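Long-range contact in replication protein B (Plasmid RSF1010, PDB 3H20), which is the RSF1010 primase, a nucleotidyltransferase that makes the primers with which the plasmid replicates exclusively in leading-strand mode: residues V109-I123 / T175-Q189. Residues are numbered along the deposited sequence; the frame is centred on the assembly and turned at random.
Sequences VKVADAAGGELRGQI and TATAGPALVQQAGQQ. With SO4 (sulfate ion), chain B.
L119, Q122 and I123, from one face of helix 117-130, pack against A186 of the long helix 179-206 in the N-terminal primase domain; the axes of 117-123 and 179-189, parts of those helices, cross at 99°. The axes come within 9.4 Å, and A186 presents a single methyl there: A186 CB meets L119 CD2 at 3.7 Å, with I123 CG1 and Q122 CG also against it. I123 keeps CG1 anti to its carbonyl carbon (chi1 -65°), which lays CG1 and CD1 over the L182 carbonyl, with CD1 reaching V183 CG2. V111, next to K110, packs further along helix 179-189: CG1 meets L182 CD1 with the two side chains at about a right angle, while CG2 meets V183 CG2 at 4.1 Å. G179 has to be small here, since a CB on it would run into V111 O.

Before the helix starts, A176 N donates to K110 O at 2.9 Å, tying the chain to 109-111. K110, fully extended, lies obliquely across T175, with its CE 3.5 Å from T175 OG1. Its NZ forms a salt bridge with D113 OD1, the hydrogen bond in it a weak one, and a water donates to both that oxygen and T175 OG1. T175 N and OG1 also hold a sulfate, probably from the crystallisation liquor. With an alanine here in place of the lysine, D113 would probably lose this charge partner and T175 the chain along its flank.

At the far end, Q122 bends at chi2 (78°), while its OE1 is taken by R125. That bend brings NE2 to Q189 OE1 at 3.0 Å; the amide planes stand 72° apart, and NE2 approaches from above the Q189 carbonyl plane, off its lone pairs.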
loop_
_atom_site.group_PDB
_atom_site.type_symbol
_atom_site.label_atom_id
_atom_site.label_comp_id
_atom_site.label_asym_id
_atom_site.label_seq_id
_atom_site.Cartn_x
_atom_site.Cartn_y
_atom_site.Cartn_z
ATOM N N VAL A 109 -1.588 16.639 -12.842
ATOM C CA VAL A 109 -1.377 16.291 -14.258
ATOM C C VAL A 109 -2.584 15.473 -14.735
ATOM O O VAL A 109 -2.926 14.453 -14.115
ATOM C CB VAL A 109 -0.073 15.467 -14.448
ATOM C CG1 VAL A 109 0.144 15.060 -15.928
ATOM C CG2 VAL A 109 1.152 16.220 -13.905
ATOM N N LYS A 110 -3.220 15.926 -15.823
ATOM C CA LYS A 110 -4.339 15.225 -16.439
ATOM C C LYS A 110 -3.787 14.283 -17.509
ATOM O O LYS A 110 -3.216 14.733 -18.513
ATOM C CB LYS A 110 -5.337 16.206 -17.079
ATOM C CG LYS A 110 -6.574 15.504 -17.709
ATOM C CD LYS A 110 -7.610 16.477 -18.264
ATOM C CE LYS A 110 -8.756 15.687 -18.933
ATOM N NZ LYS A 110 -9.898 16.545 -19.377
ATOM N N VAL A 111 -3.946 12.977 -17.286
ATOM C CA VAL A 111 -3.437 11.980 -18.241
ATOM C C VAL A 111 -4.485 11.453 -19.227
ATOM O O VAL A 111 -4.131 10.889 -20.260
ATOM C CB VAL A 111 -2.749 10.792 -17.510
ATOM C CG1 VAL A 111 -1.522 11.287 -16.744
ATOM C CG2 VAL A 111 -3.740 10.064 -16.580
ATOM N N ALA A 112 -5.766 11.624 -18.891
ATOM C CA ALA A 112 -6.886 11.082 -19.668
ATOM C C ALA A 112 -8.179 11.734 -19.199
ATOM O O ALA A 112 -8.200 12.355 -18.146
ATOM C CB ALA A 112 -6.979 9.554 -19.491
ATOM N N ASP A 113 -9.260 11.578 -19.960
ATOM C CA ASP A 113 -10.573 12.050 -19.495
ATOM C C ASP A 113 -11.073 11.189 -18.333
ATOM O O ASP A 113 -11.743 11.685 -17.423
ATOM C CB ASP A 113 -11.593 12.061 -20.634
ATOM C CG ASP A 113 -11.255 13.082 -21.719
ATOM O OD1 ASP A 113 -10.534 14.072 -21.441
ATOM O OD2 ASP A 113 -11.727 12.892 -22.852
ATOM N N ALA A 114 -10.734 9.901 -18.375
ATOM C CA ALA A 114 -11.026 8.975 -17.278
ATOM C C ALA A 114 -9.984 7.854 -17.210
ATOM O O ALA A 114 -9.634 7.254 -18.237
ATOM C CB ALA A 114 -12.428 8.403 -17.418
ATOM N N ALA A 115 -9.482 7.602 -15.999
ATOM C CA ALA A 115 -8.587 6.471 -15.722
ATOM C C ALA A 115 -8.867 5.918 -14.327
ATOM O O ALA A 115 -9.031 6.680 -13.383
ATOM C CB ALA A 115 -7.126 6.890 -15.852
ATOM N N GLY A 116 -8.921 4.595 -14.193
ATOM C CA GLY A 116 -9.268 3.975 -12.906
ATOM C C GLY A 116 -8.244 4.240 -11.812
ATOM O O GLY A 116 -7.133 4.677 -12.094
ATOM N N GLY A 117 -8.614 3.950 -10.563
ATOM C CA GLY A 117 -7.709 4.137 -9.421
ATOM C C GLY A 117 -6.381 3.417 -9.585
ATOM O O GLY A 117 -5.321 3.970 -9.267
ATOM N N GLU A 118 -6.453 2.193 -10.107
ATOM C CA GLU A 118 -5.286 1.355 -10.395
ATOM C C GLU A 118 -4.233 2.083 -11.251
ATOM O O GLU A 118 -3.070 2.173 -10.852
ATOM C CB GLU A 118 -5.742 0.030 -11.037
ATOM C CG GLU A 118 -4.705 -0.746 -11.837
ATOM C CD GLU A 118 -5.266 -2.028 -12.473
ATOM O OE1 GLU A 118 -6.460 -2.351 -12.278
ATOM O OE2 GLU A 118 -4.501 -2.737 -13.167
ATOM N N LEU A 119 -4.640 2.602 -12.409
ATOM C CA LEU A 119 -3.701 3.291 -13.306
ATOM C C LEU A 119 -3.211 4.611 -12.705
ATOM O O LEU A 119 -2.030 4.941 -12.803
ATOM C CB LEU A 119 -4.307 3.507 -14.703
ATOM C CG LEU A 119 -4.559 2.248 -15.551
ATOM C CD1 LEU A 119 -5.564 2.511 -16.668
ATOM C CD2 LEU A 119 -3.264 1.650 -16.124
ATOM N N ARG A 120 -4.108 5.357 -12.069
ATOM C CA ARG A 120 -3.729 6.651 -11.488
ATOM C C ARG A 120 -2.689 6.533 -10.369
ATOM O O ARG A 120 -1.774 7.350 -10.280
ATOM C CB ARG A 120 -4.961 7.402 -10.996
ATOM C CG ARG A 120 -5.772 8.037 -12.138
ATOM C CD ARG A 120 -6.865 8.955 -11.633
ATOM N NE ARG A 120 -8.013 8.190 -11.162
ATOM C CZ ARG A 120 -8.321 8.022 -9.886
ATOM N NH1 ARG A 120 -9.379 7.307 -9.553
ATOM N NH2 ARG A 120 -7.572 8.576 -8.946
ATOM N N GLY A 121 -2.837 5.515 -9.523
ATOM C CA GLY A 121 -1.908 5.291 -8.424
ATOM C C GLY A 121 -0.534 4.910 -8.938
ATOM O O GLY A 121 0.481 5.373 -8.418
ATOM N N GLN A 122 -0.507 4.071 -9.972
ATOM C CA GLN A 122 0.740 3.681 -10.625
ATOM C C GLN A 122 1.426 4.890 -11.242
ATOM O O GLN A 122 2.640 5.049 -11.102
ATOM C CB GLN A 122 0.483 2.597 -11.680
ATOM C CG GLN A 122 1.737 2.049 -12.367
ATOM C CD GLN A 122 2.523 1.051 -11.517
ATOM O OE1 GLN A 122 1.994 0.456 -10.573
ATOM N NE2 GLN A 122 3.788 0.856 -11.862
ATOM N N ILE A 123 0.649 5.742 -11.918
ATOM C CA ILE A 123 1.207 6.943 -12.546
ATOM C C ILE A 123 1.699 7.934 -11.488
ATOM O O ILE A 123 2.762 8.524 -11.646
ATOM C CB ILE A 123 0.210 7.608 -13.555
ATOM C CG1 ILE A 123 -0.043 6.658 -14.738
ATOM C CG2 ILE A 123 0.762 8.930 -14.082
ATOM C CD1 ILE A 123 -1.274 7.015 -15.574
ATOM N N THR A 175 -5.073 18.181 -21.095
ATOM C CA THR A 175 -4.388 16.889 -20.960
ATOM C C THR A 175 -2.903 17.032 -21.307
ATOM O O THR A 175 -2.562 17.706 -22.266
ATOM C CB THR A 175 -5.056 15.833 -21.866
ATOM O OG1 THR A 175 -6.442 15.716 -21.509
ATOM C CG2 THR A 175 -4.378 14.485 -21.733
ATOM N N ALA A 176 -2.026 16.404 -20.519
ATOM C CA ALA A 176 -0.582 16.414 -20.807
ATOM C C ALA A 176 -0.302 15.748 -22.160
ATOM O O ALA A 176 -1.004 14.807 -22.537
ATOM C CB ALA A 176 0.187 15.711 -19.700
ATOM N N THR A 177 0.694 16.249 -22.899
ATOM C CA THR A 177 1.114 15.607 -24.168
ATOM C C THR A 177 1.401 14.099 -23.994
ATOM O O THR A 177 1.005 13.286 -24.835
ATOM C CB THR A 177 2.357 16.307 -24.771
ATOM O OG1 THR A 177 2.061 17.691 -25.004
ATOM C CG2 THR A 177 2.773 15.659 -26.100
ATOM N N ALA A 178 2.068 13.755 -22.891
ATOM C CA ALA A 178 2.446 12.374 -22.573
ATOM C C ALA A 178 1.357 11.580 -21.864
ATOM O O ALA A 178 1.595 10.444 -21.452
ATOM C CB ALA A 178 3.731 12.352 -21.736
ATOM N N GLY A 179 0.167 12.163 -21.718
ATOM C CA GLY A 179 -0.952 11.477 -21.043
ATOM C C GLY A 179 -1.257 10.081 -21.581
ATOM O O GLY A 179 -1.166 9.097 -20.835
ATOM N N PRO A 180 -1.661 9.974 -22.865
ATOM C CA PRO A 180 -1.895 8.647 -23.444
ATOM C C PRO A 180 -0.706 7.689 -23.260
ATOM O O PRO A 180 -0.915 6.518 -22.947
ATOM C CB PRO A 180 -2.129 8.957 -24.928
ATOM C CG PRO A 180 -2.693 10.331 -24.917
ATOM C CD PRO A 180 -1.960 11.046 -23.833
ATOM N N ALA A 181 0.520 8.198 -23.424
ATOM C CA ALA A 181 1.751 7.402 -23.243
ATOM C C ALA A 181 1.974 6.914 -21.800
ATOM O O ALA A 181 2.446 5.792 -21.580
ATOM C CB ALA A 181 2.979 8.183 -23.753
ATOM N N LEU A 182 1.649 7.753 -20.815
ATOM C CA LEU A 182 1.757 7.359 -19.414
ATOM C C LEU A 182 0.721 6.278 -19.030
ATOM O O LEU A 182 1.021 5.387 -18.221
ATOM C CB LEU A 182 1.601 8.577 -18.503
ATOM C CG LEU A 182 2.770 9.568 -18.484
ATOM C CD1 LEU A 182 2.252 10.922 -17.990
ATOM C CD2 LEU A 182 3.930 9.065 -17.634
ATOM N N VAL A 183 -0.481 6.376 -19.597
ATOM C CA VAL A 183 -1.526 5.348 -19.443
ATOM C C VAL A 183 -1.058 4.014 -20.066
ATOM O O VAL A 183 -1.229 2.940 -19.467
ATOM C CB VAL A 183 -2.882 5.799 -20.063
ATOM C CG1 VAL A 183 -3.914 4.654 -20.056
ATOM C CG2 VAL A 183 -3.456 7.009 -19.300
ATOM N N GLN A 184 -0.453 4.090 -21.248
ATOM C CA GLN A 184 0.112 2.902 -21.898
ATOM C C GLN A 184 1.215 2.275 -21.040
ATOM O O GLN A 184 1.244 1.051 -20.872
ATOM C CB GLN A 184 0.706 3.244 -23.260
ATOM C CG GLN A 184 -0.277 3.534 -24.350
ATOM C CD GLN A 184 0.411 4.033 -25.618
ATOM O OE1 GLN A 184 0.393 5.228 -25.903
ATOM N NE2 GLN A 184 1.019 3.120 -26.380
ATOM N N GLN A 185 2.121 3.117 -20.530
ATOM C CA GLN A 185 3.273 2.673 -19.715
ATOM C C GLN A 185 2.817 1.958 -18.442
ATOM O O GLN A 185 3.344 0.896 -18.089
ATOM C CB GLN A 185 4.167 3.874 -19.353
ATOM C CG GLN A 185 5.362 3.547 -18.456
ATOM C CD GLN A 185 6.197 4.774 -18.124
ATOM O OE1 GLN A 185 5.678 5.781 -17.650
ATOM N NE2 GLN A 185 7.496 4.693 -18.378
ATOM N N ALA A 186 1.845 2.553 -17.755
ATOM C CA ALA A 186 1.267 1.967 -16.549
ATOM C C ALA A 186 0.687 0.584 -16.835
ATOM O O ALA A 186 0.878 -0.348 -16.048
ATOM C CB ALA A 186 0.198 2.892 -15.959
ATOM N N GLY A 187 -0.011 0.459 -17.963
ATOM C CA GLY A 187 -0.619 -0.809 -18.359
ATOM C C GLY A 187 0.437 -1.872 -18.630
ATOM O O GLY A 187 0.278 -3.025 -18.221
ATOM N N GLN A 188 1.520 -1.468 -19.299
ATOM C CA GLN A 188 2.680 -2.330 -19.570
ATOM C C GLN A 188 3.376 -2.808 -18.293
ATOM O O GLN A 188 3.755 -3.980 -18.177
ATOM C CB GLN A 188 3.680 -1.604 -20.482
ATOM C CG GLN A 188 3.200 -1.453 -21.917
ATOM C CD GLN A 188 3.144 -2.780 -22.648
ATOM O OE1 GLN A 188 2.087 -3.406 -22.752
ATOM N NE2 GLN A 188 4.285 -3.224 -23.145
ATOM N N GLN A 189 3.543 -1.899 -17.337
ATOM C CA GLN A 189 4.146 -2.233 -16.042
ATOM C C GLN A 189 3.291 -3.206 -15.227
ATOM O O GLN A 189 3.819 -4.113 -14.578
ATOM C CB GLN A 189 4.413 -0.958 -15.236
ATOM C CG GLN A 189 5.536 -0.106 -15.822
ATOM C CD GLN A 189 5.629 1.267 -15.188
ATOM O OE1 GLN A 189 4.665 1.759 -14.609
ATOM N NE2 GLN A 189 6.796 1.898 -15.307
HETATM S S SO4 B . -7.683 18.371 -23.414
HETATM O O1 SO4 B . -6.272 18.713 -23.558
HETATM O O2 SO4 B . -7.980 17.207 -24.240
HETATM O O3 SO4 B . -7.992 18.080 -22.016
HETATM O O4 SO4 B . -8.502 19.501 -23.848
HETATM O O HOH W 1 -7.755 13.478 -22.162
#